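Local coordinates for protein fatty acid biosynthesis transcriptional regulator (Streptococcus pneumoniae, PDB 6JBX) that binds DNA as a MarR-family transcriptional regulator that represses pneumococcal fatty acid synthesis, with acyl-ACP as co-repressor, at residues 36-41 with 84-89; 44-49 with 109-114; 55-60 with 100-105. One frame throughout, in Å; residues are numbered along the deposited sequence.

All three contacts belong to the winged helix-turn-helix part of the MarR fold. Their first segments, 36-41, 44-49 and 55-60, run through the loop before helix 43-54, that helix and the turn after it. Segments 84-89, 100-105 and 109-114 then follow, from the end of helix 71-84 through the wing hairpin into helix 105-125. Contact 2 encloses contact 3 along the chain and lies about 8 Å from contact 1 and 13 Å from contact 3, centre to centre; contacts 1 and 3 are 14 Å apart. The K84-E45 salt bridge joins contacts 1 and 2, and backbone pairing of E88 with H102 in the two-stranded sheet joins contacts 1 and 3.

Contact 1 (36-41 with 84-89). With nucleotides of chain D.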
# COMPACT_ATOMS: atom_id res chain seq x y z
N SER A 36 3.14 6.55 -18.23
CA SER A 36 4.15 5.88 -19.06
C SER A 36 3.64 5.74 -20.52
O SER A 36 2.51 6.11 -20.86
CB SER A 36 4.51 4.54 -18.52
OG SER A 36 3.55 3.52 -18.88
N ARG A 37 4.48 5.12 -21.34
CA ARG A 37 4.14 4.88 -22.70
C ARG A 37 3.12 3.73 -22.77
O ARG A 37 2.60 3.49 -23.85
CB ARG A 37 5.43 4.65 -23.51
CG ARG A 37 5.91 3.21 -23.56
CD ARG A 37 7.44 3.06 -23.57
NE ARG A 37 8.12 3.41 -24.82
CZ ARG A 37 8.79 4.54 -25.03
NH1 ARG A 37 9.09 5.33 -24.02
NH2 ARG A 37 9.14 4.90 -26.26
N PHE A 38 2.89 2.98 -21.69
CA PHE A 38 1.84 1.97 -21.65
C PHE A 38 0.75 2.39 -20.66
O PHE A 38 0.92 2.28 -19.45
CB PHE A 38 2.42 0.59 -21.32
CG PHE A 38 3.51 0.19 -22.27
CD1 PHE A 38 3.25 -0.02 -23.62
CD2 PHE A 38 4.83 0.12 -21.84
CE1 PHE A 38 4.28 -0.34 -24.50
CE2 PHE A 38 5.85 -0.16 -22.72
CZ PHE A 38 5.58 -0.41 -24.05
N LYS A 39 -0.39 2.84 -21.16
CA LYS A 39 -1.31 3.56 -20.29
C LYS A 39 -2.51 2.71 -19.89
O LYS A 39 -3.34 3.21 -19.16
CB LYS A 39 -1.82 4.84 -20.93
CG LYS A 39 -0.74 5.83 -21.26
CD LYS A 39 -1.31 7.11 -21.82
CE LYS A 39 -0.25 8.17 -21.94
NZ LYS A 39 1.02 7.61 -22.42
N ASP A 40 -2.52 1.45 -20.23
CA ASP A 40 -3.70 0.62 -19.99
C ASP A 40 -3.41 -0.48 -18.94
O ASP A 40 -4.05 -1.53 -18.99
CB ASP A 40 -4.19 0.00 -21.30
CG ASP A 40 -3.15 -0.91 -21.94
OD1 ASP A 40 -1.95 -0.73 -21.64
OD2 ASP A 40 -3.55 -1.81 -22.71
N ILE A 41 -2.49 -0.24 -17.99
CA ILE A 41 -2.09 -1.22 -16.99
C ILE A 41 -2.15 -0.56 -15.60
O ILE A 41 -1.48 0.44 -15.35
CB ILE A 41 -0.68 -1.77 -17.28
CG1 ILE A 41 -0.67 -2.69 -18.51
CG2 ILE A 41 -0.11 -2.50 -16.07
CD1 ILE A 41 -1.54 -3.93 -18.36
N LYS A 84 -5.15 -7.58 -23.77
CA LYS A 84 -4.43 -6.36 -24.02
C LYS A 84 -3.04 -6.64 -24.58
O LYS A 84 -2.36 -5.72 -24.88
CB LYS A 84 -4.37 -5.50 -22.75
CG LYS A 84 -5.70 -4.86 -22.38
CD LYS A 84 -5.63 -3.82 -21.29
CE LYS A 84 -5.84 -4.44 -19.92
NZ LYS A 84 -5.93 -3.42 -18.86
N GLY A 85 -2.63 -7.91 -24.69
CA GLY A 85 -1.40 -8.26 -25.40
C GLY A 85 -0.15 -8.32 -24.52
O GLY A 85 0.98 -8.28 -25.07
N TYR A 86 -0.29 -8.50 -23.21
CA TYR A 86 0.89 -8.51 -22.28
C TYR A 86 1.31 -9.92 -21.88
O TYR A 86 2.44 -10.13 -21.49
CB TYR A 86 0.58 -7.69 -21.04
CG TYR A 86 0.46 -6.22 -21.34
CD1 TYR A 86 1.59 -5.41 -21.44
CD2 TYR A 86 -0.77 -5.61 -21.53
CE1 TYR A 86 1.49 -4.05 -21.71
CE2 TYR A 86 -0.88 -4.25 -21.77
CZ TYR A 86 0.26 -3.47 -21.92
OH TYR A 86 0.18 -2.12 -22.18
N ILE A 87 0.41 -10.89 -21.97
CA ILE A 87 0.75 -12.24 -21.56
C ILE A 87 0.18 -13.25 -22.57
O ILE A 87 -0.73 -12.93 -23.35
CB ILE A 87 0.18 -12.54 -20.17
CG1 ILE A 87 -1.34 -12.63 -20.23
CG2 ILE A 87 0.67 -11.52 -19.15
CD1 ILE A 87 -1.94 -13.60 -19.27
N GLU A 88 0.70 -14.48 -22.50
CA GLU A 88 0.17 -15.61 -23.27
C GLU A 88 -0.04 -16.79 -22.35
O GLU A 88 0.76 -17.05 -21.44
CB GLU A 88 1.12 -16.02 -24.40
CG GLU A 88 1.09 -15.05 -25.57
CD GLU A 88 1.35 -15.60 -26.96
OE1 GLU A 88 1.51 -16.85 -27.10
OE2 GLU A 88 1.41 -14.77 -27.92
N ARG A 89 -1.17 -17.46 -22.56
CA ARG A 89 -1.51 -18.70 -21.86
C ARG A 89 -1.10 -19.89 -22.74
O ARG A 89 -1.40 -19.89 -23.93
CB ARG A 89 -3.01 -18.82 -21.64
CG ARG A 89 -3.59 -18.00 -20.51
CD ARG A 89 -5.08 -18.33 -20.46
NE ARG A 89 -5.73 -17.89 -19.24
CZ ARG A 89 -6.49 -16.81 -19.14
NH1 ARG A 89 -6.60 -15.96 -20.16
NH2 ARG A 89 -7.18 -16.62 -18.03
P DT D 6 -7.76 -20.14 -17.04
OP1 DT D 6 -7.37 -19.95 -18.44
OP2 DT D 6 -7.33 -19.23 -15.94
O5' DT D 6 -9.35 -20.20 -17.04
C5' DT D 6 -10.02 -21.10 -17.91
C4' DT D 6 -11.49 -21.02 -17.60
O4' DT D 6 -11.70 -21.44 -16.24
C3' DT D 6 -12.06 -19.61 -17.69
O3' DT D 6 -12.87 -19.58 -18.84
C2' DT D 6 -12.91 -19.46 -16.43
C1' DT D 6 -12.92 -20.87 -15.85
N1 DT D 6 -12.97 -20.93 -14.40
C2 DT D 6 -14.16 -21.27 -13.81
O2 DT D 6 -15.17 -21.51 -14.44
N3 DT D 6 -14.13 -21.31 -12.44
C4 DT D 6 -13.05 -21.06 -11.62
O4 DT D 6 -13.17 -21.13 -10.40
C5 DT D 6 -11.84 -20.67 -12.31
C7 DT D 6 -10.62 -20.36 -11.50
C6 DT D 6 -11.85 -20.64 -13.64
O HOH W 1 -2.27 -2.87 -24.45
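D40 and K84 bring their CA atoms to 8.1 Å, the nearest backbone approach between the irregular segment 36-41 and segment 84-89, so side chains do the bridging. K84 runs past D40 in the opposite direction and bends at chi3, and its NZ donates a hydrogen bond to the backbone O of D40 at 2.7 Å, with a C=O...N angle of 166°. The same ammonium forms a salt bridge with E45. D40 OD1 accepts on its syn lone pair from Y86 OH at 2.6 Å, the carboxylate plane turned 51° from the ring. D40 reaches it because chi1 of 62° places CG between its own backbone N and carbonyl carbon. I41 covers one face of the phenol, CD1 standing 3.9 Å from the ring centroid in a CH-pi contact, while F38 CB rests 3.6 Å from Y86 OH. Between K84 and Y86, G85 ends helix 71-84 with positive phi and two bonds back into the last turn, a Schellman motif, and leads into the first wing strand of the winged-helix fold. Farther along that strand, R89 places NE 2.8 Å from OP1 of DT6 of chain D, and its NH2 makes a weak bond to OP2; E82 forms a salt bridge with NH1.

Contact 2 (44-49 with 109-114)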
# COMPACT_ATOMS: atom_id res chain seq x y z
N LYS A 44 -2.41 -3.07 -9.94
CA LYS A 44 -2.72 -4.48 -9.63
C LYS A 44 -2.41 -5.40 -10.81
O LYS A 44 -1.87 -6.50 -10.61
CB LYS A 44 -4.18 -4.65 -9.23
CG LYS A 44 -4.53 -4.01 -7.90
CD LYS A 44 -3.59 -4.51 -6.84
CE LYS A 44 -3.96 -4.08 -5.44
NZ LYS A 44 -2.75 -4.13 -4.59
N GLU A 45 -2.65 -4.95 -12.04
CA GLU A 45 -2.25 -5.76 -13.19
C GLU A 45 -0.73 -5.82 -13.25
O GLU A 45 -0.19 -6.85 -13.62
CB GLU A 45 -2.77 -5.22 -14.54
CG GLU A 45 -4.28 -5.31 -14.70
CD GLU A 45 -4.84 -4.52 -15.87
OE1 GLU A 45 -5.58 -5.13 -16.71
OE2 GLU A 45 -4.54 -3.28 -15.97
N MET A 46 -0.06 -4.73 -12.91
CA MET A 46 1.41 -4.74 -12.90
C MET A 46 1.91 -5.81 -11.92
O MET A 46 2.89 -6.47 -12.20
CB MET A 46 1.96 -3.36 -12.55
CG MET A 46 3.44 -3.20 -12.76
SD MET A 46 4.04 -3.36 -14.46
CE MET A 46 4.97 -4.87 -14.24
N HIS A 47 1.17 -6.07 -10.84
CA HIS A 47 1.63 -7.12 -9.92
C HIS A 47 1.56 -8.50 -10.60
O HIS A 47 2.45 -9.29 -10.42
CB HIS A 47 0.84 -7.13 -8.60
CG HIS A 47 1.11 -5.92 -7.76
ND1 HIS A 47 0.18 -5.47 -6.85
CD2 HIS A 47 2.15 -5.06 -7.74
CE1 HIS A 47 0.65 -4.37 -6.28
NE2 HIS A 47 1.86 -4.10 -6.82
N THR A 48 0.47 -8.77 -11.32
CA THR A 48 0.34 -10.02 -12.05
C THR A 48 1.45 -10.12 -13.09
O THR A 48 2.14 -11.14 -13.16
CB THR A 48 -1.05 -10.17 -12.68
OG1 THR A 48 -1.99 -10.07 -11.61
CG2 THR A 48 -1.23 -11.48 -13.41
N ILE A 49 1.72 -9.04 -13.82
CA ILE A 49 2.78 -9.07 -14.82
C ILE A 49 4.12 -9.43 -14.15
O ILE A 49 4.94 -10.18 -14.72
CB ILE A 49 2.85 -7.76 -15.60
CG1 ILE A 49 1.63 -7.60 -16.52
CG2 ILE A 49 4.15 -7.64 -16.38
CD1 ILE A 49 1.62 -6.34 -17.32
N LEU A 109 8.48 -5.55 -21.83
CA LEU A 109 8.83 -4.12 -21.90
C LEU A 109 8.26 -3.38 -20.68
O LEU A 109 8.96 -2.60 -20.08
CB LEU A 109 8.27 -3.48 -23.17
CG LEU A 109 9.15 -3.52 -24.42
CD1 LEU A 109 8.55 -2.59 -25.49
CD2 LEU A 109 10.58 -3.12 -24.12
N ILE A 110 7.00 -3.59 -20.35
CA ILE A 110 6.46 -2.86 -19.25
C ILE A 110 7.03 -3.41 -17.92
O ILE A 110 7.18 -2.66 -16.96
CB ILE A 110 4.92 -2.82 -19.29
CG1 ILE A 110 4.39 -1.79 -18.28
CG2 ILE A 110 4.33 -4.20 -19.06
CD1 ILE A 110 2.89 -1.70 -18.15
N HIS A 111 7.33 -4.71 -17.84
CA HIS A 111 7.92 -5.28 -16.63
C HIS A 111 9.22 -4.54 -16.29
O HIS A 111 9.44 -4.15 -15.15
CB HIS A 111 8.15 -6.78 -16.83
CG HIS A 111 8.75 -7.48 -15.66
ND1 HIS A 111 8.22 -7.38 -14.39
CD2 HIS A 111 9.83 -8.28 -15.56
CE1 HIS A 111 8.94 -8.10 -13.56
NE2 HIS A 111 9.93 -8.66 -14.25
N ARG A 112 10.06 -4.36 -17.27
CA ARG A 112 11.28 -3.58 -17.15
C ARG A 112 11.00 -2.18 -16.56
O ARG A 112 11.66 -1.70 -15.63
CB ARG A 112 11.93 -3.45 -18.52
CG ARG A 112 13.03 -2.42 -18.58
CD ARG A 112 14.26 -2.87 -17.81
NE ARG A 112 15.49 -2.43 -18.47
CZ ARG A 112 16.24 -1.40 -18.09
NH1 ARG A 112 15.90 -0.70 -17.02
NH2 ARG A 112 17.36 -1.12 -18.75
N LEU A 113 10.02 -1.51 -17.11
CA LEU A 113 9.73 -0.13 -16.72
C LEU A 113 9.35 -0.04 -15.24
O LEU A 113 9.73 0.90 -14.49
CB LEU A 113 8.59 0.35 -17.62
CG LEU A 113 8.05 1.74 -17.34
CD1 LEU A 113 9.07 2.79 -17.76
CD2 LEU A 113 6.73 1.94 -18.07
N HIS A 114 8.59 -1.04 -14.79
CA HIS A 114 8.14 -1.11 -13.38
C HIS A 114 9.35 -1.36 -12.48
O HIS A 114 9.26 -1.05 -11.27
CB HIS A 114 7.05 -2.18 -13.21
CG HIS A 114 6.34 -2.12 -11.90
ND1 HIS A 114 5.88 -0.93 -11.37
CD2 HIS A 114 6.01 -3.08 -11.02
CE1 HIS A 114 5.29 -1.16 -10.21
NE2 HIS A 114 5.36 -2.47 -9.97
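M46 reaches from helix 44-49 to I110, H111 and H114 of helix 109-114 and carries most of the packing. The short helix axes approach to 10.2 Å and run at 108° to each other. M46 CG is anti to the backbone N (chi1 -169°), and later bends at chi2 and chi3 bring SD and CE against H114 CB, SD at 3.5 Å, and carry CE towards H111. CG lies over one face of the H114 imidazole, although the model sets it closer than carbons should pack and the exact spacing is doubtful. SD stands obliquely to the same ring, 4.2 Å from its centroid, and also meets I110 CG1. The terminal methyl CE lies 3.8 Å from H111 CA and approaches the edge of that ring, 4.1 Å from ND1. L33 of helix 11-34 packs on both M46 and H114, and H118 meets the H114 ring edge-to-face.

Toward I49 the fit is looser. Its CD1 touches I110 CG2 at 3.9 Å, the two isoleucines crossing at about a right angle, and its CG2 brushes H111 CB at 4.1 Å. R112 points away from the contact and is exposed, while K44 and E45 pack on DNA phosphates. H47 points away by its first bond, yet its NE2 ends 5.0 Å from H114 NE2, so a charge on either ring would probably disfavour one on the other. The joint is thus a buried interface of hydrocarbon, sulfur and imidazole surfaces without directional bonds between the segments, and it fixes the two helices against each other by shape.

Contact 3 (55-60 with 100-105); sequences APDVTP and HLHLTK. With nucleotides of chain D.
H100 begins the contact by donating from ND1 to D57 O at 3.0 Å, a bond of 152° that meets a lone pair in the carbonyl plane, with the oxygen tilted slightly from the imidazole plane. Its CG is anti to the carbonyl carbon (chi1 -64°), which sets the ring alongside T59, pointing the same way. L101 follows with both backbone groups engaged: its N donates to V58 O at 2.8 Å, and its O takes a weak bond from D57 N. These bonds dock the type II turn A55-V58 on the second wing strand, 99-103, of the winged helix-turn-helix, D57 taking the positive phi. The L101 side chain leans over V58 O and touches P60, CD1 to CD 4.1 Å. At H102 only a loose approach remains, CB to D57 OD1 4.3 Å. L103 turns to helix 43-54, and T104 N-caps helix 105-125 while bonding G85 O. On the DNA side, T59 N-caps helix 60-67, and P60 CD lies 3.2 Å from OP1 of DA5 of chain D. The strand's backbone also pairs with strand 87-91; I52 of helix 43-54 and L78 of helix 71-84 pack against the L101 side chain.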
# COMPACT_ATOMS: atom_id res chain seq x y z
N ALA A 55 8.98 -15.39 -13.01
CA ALA A 55 8.88 -16.85 -13.03
C ALA A 55 8.17 -17.32 -14.29
O ALA A 55 6.98 -17.74 -14.24
CB ALA A 55 8.13 -17.31 -11.80
N PRO A 56 8.89 -17.31 -15.42
CA PRO A 56 8.28 -17.77 -16.68
C PRO A 56 7.68 -19.19 -16.51
O PRO A 56 8.23 -20.00 -15.75
CB PRO A 56 9.43 -17.73 -17.68
CG PRO A 56 10.26 -16.56 -17.19
CD PRO A 56 10.17 -16.64 -15.68
N ASP A 57 6.53 -19.41 -17.16
CA ASP A 57 5.74 -20.66 -17.13
C ASP A 57 5.01 -20.90 -15.79
O ASP A 57 4.44 -21.97 -15.58
CB ASP A 57 6.58 -21.87 -17.54
CG ASP A 57 6.94 -21.83 -19.01
OD1 ASP A 57 6.28 -21.06 -19.77
OD2 ASP A 57 7.87 -22.56 -19.39
N VAL A 58 4.93 -19.91 -14.93
CA VAL A 58 4.14 -20.05 -13.73
C VAL A 58 2.66 -20.31 -14.09
O VAL A 58 2.15 -20.00 -15.16
CB VAL A 58 4.32 -18.80 -12.86
CG1 VAL A 58 3.78 -17.55 -13.56
CG2 VAL A 58 3.69 -18.96 -11.48
N THR A 59 1.95 -20.93 -13.18
CA THR A 59 0.56 -21.27 -13.45
C THR A 59 -0.40 -20.30 -12.74
O THR A 59 -0.02 -19.66 -11.75
CB THR A 59 0.24 -22.70 -12.99
OG1 THR A 59 0.12 -22.70 -11.57
CG2 THR A 59 1.30 -23.70 -13.38
N PRO A 60 -1.66 -20.27 -13.15
CA PRO A 60 -2.59 -19.42 -12.40
C PRO A 60 -2.62 -19.70 -10.89
O PRO A 60 -2.65 -18.74 -10.09
CB PRO A 60 -3.95 -19.75 -13.01
CG PRO A 60 -3.62 -20.01 -14.45
CD PRO A 60 -2.31 -20.77 -14.38
N HIS A 100 0.33 -22.72 -18.45
CA HIS A 100 1.60 -22.07 -18.21
C HIS A 100 1.53 -20.64 -18.77
O HIS A 100 1.07 -20.43 -19.89
CB HIS A 100 2.76 -22.85 -18.86
CG HIS A 100 2.96 -24.22 -18.30
ND1 HIS A 100 3.32 -24.44 -16.97
CD2 HIS A 100 2.88 -25.44 -18.87
CE1 HIS A 100 3.45 -25.73 -16.75
NE2 HIS A 100 3.19 -26.36 -17.90
N LEU A 101 1.98 -19.68 -17.98
CA LEU A 101 1.85 -18.26 -18.38
C LEU A 101 3.24 -17.71 -18.70
O LEU A 101 4.19 -18.01 -18.02
CB LEU A 101 1.26 -17.45 -17.23
CG LEU A 101 -0.07 -17.95 -16.68
CD1 LEU A 101 -0.31 -17.31 -15.32
CD2 LEU A 101 -1.20 -17.66 -17.65
N HIS A 102 3.31 -16.83 -19.68
CA HIS A 102 4.57 -16.11 -19.94
C HIS A 102 4.26 -14.76 -20.58
O HIS A 102 3.16 -14.53 -21.17
CB HIS A 102 5.52 -16.96 -20.79
CG HIS A 102 5.05 -17.20 -22.19
ND1 HIS A 102 5.28 -16.28 -23.21
CD2 HIS A 102 4.44 -18.26 -22.76
CE1 HIS A 102 4.80 -16.77 -24.34
NE2 HIS A 102 4.28 -17.98 -24.09
N LEU A 103 5.24 -13.86 -20.44
CA LEU A 103 5.06 -12.50 -20.89
C LEU A 103 5.28 -12.45 -22.40
O LEU A 103 6.22 -13.04 -22.89
CB LEU A 103 6.05 -11.56 -20.19
CG LEU A 103 5.90 -11.35 -18.68
CD1 LEU A 103 6.76 -10.20 -18.23
CD2 LEU A 103 4.46 -11.11 -18.27
N THR A 104 4.45 -11.67 -23.08
CA THR A 104 4.73 -11.29 -24.46
C THR A 104 5.92 -10.31 -24.45
O THR A 104 6.45 -9.95 -23.39
CB THR A 104 3.51 -10.64 -25.13
OG1 THR A 104 3.21 -9.36 -24.54
CG2 THR A 104 2.29 -11.53 -25.09
N LYS A 105 6.33 -9.88 -25.62
CA LYS A 105 7.39 -8.89 -25.70
C LYS A 105 6.90 -7.60 -25.05
O LYS A 105 7.68 -6.90 -24.43
CB LYS A 105 7.78 -8.60 -27.16
CG LYS A 105 8.90 -7.58 -27.32
CD LYS A 105 10.08 -7.80 -26.34
CE LYS A 105 10.61 -6.54 -25.67
NZ LYS A 105 11.59 -6.84 -24.58
P DA D 5 -3.67 -24.08 -13.25
OP1 DA D 5 -2.70 -23.91 -14.38
OP2 DA D 5 -3.32 -23.56 -11.90
O5' DA D 5 -5.08 -23.52 -13.71
C5' DA D 5 -5.50 -23.81 -15.02
C4' DA D 5 -6.96 -23.52 -15.19
O4' DA D 5 -7.73 -24.08 -14.11
C3' DA D 5 -7.35 -22.04 -15.22
O3' DA D 5 -7.34 -21.65 -16.60
C2' DA D 5 -8.73 -22.04 -14.58
C1' DA D 5 -9.01 -23.53 -14.31
N9 DA D 5 -9.81 -23.79 -13.12
C8 DA D 5 -9.42 -23.75 -11.81
N7 DA D 5 -10.39 -24.00 -10.96
C5 DA D 5 -11.49 -24.22 -11.77
C6 DA D 5 -12.83 -24.53 -11.48
N6 DA D 5 -13.30 -24.69 -10.24
N1 DA D 5 -13.69 -24.67 -12.52
C2 DA D 5 -13.22 -24.51 -13.76
N3 DA D 5 -11.97 -24.24 -14.17
C4 DA D 5 -11.15 -24.09 -13.11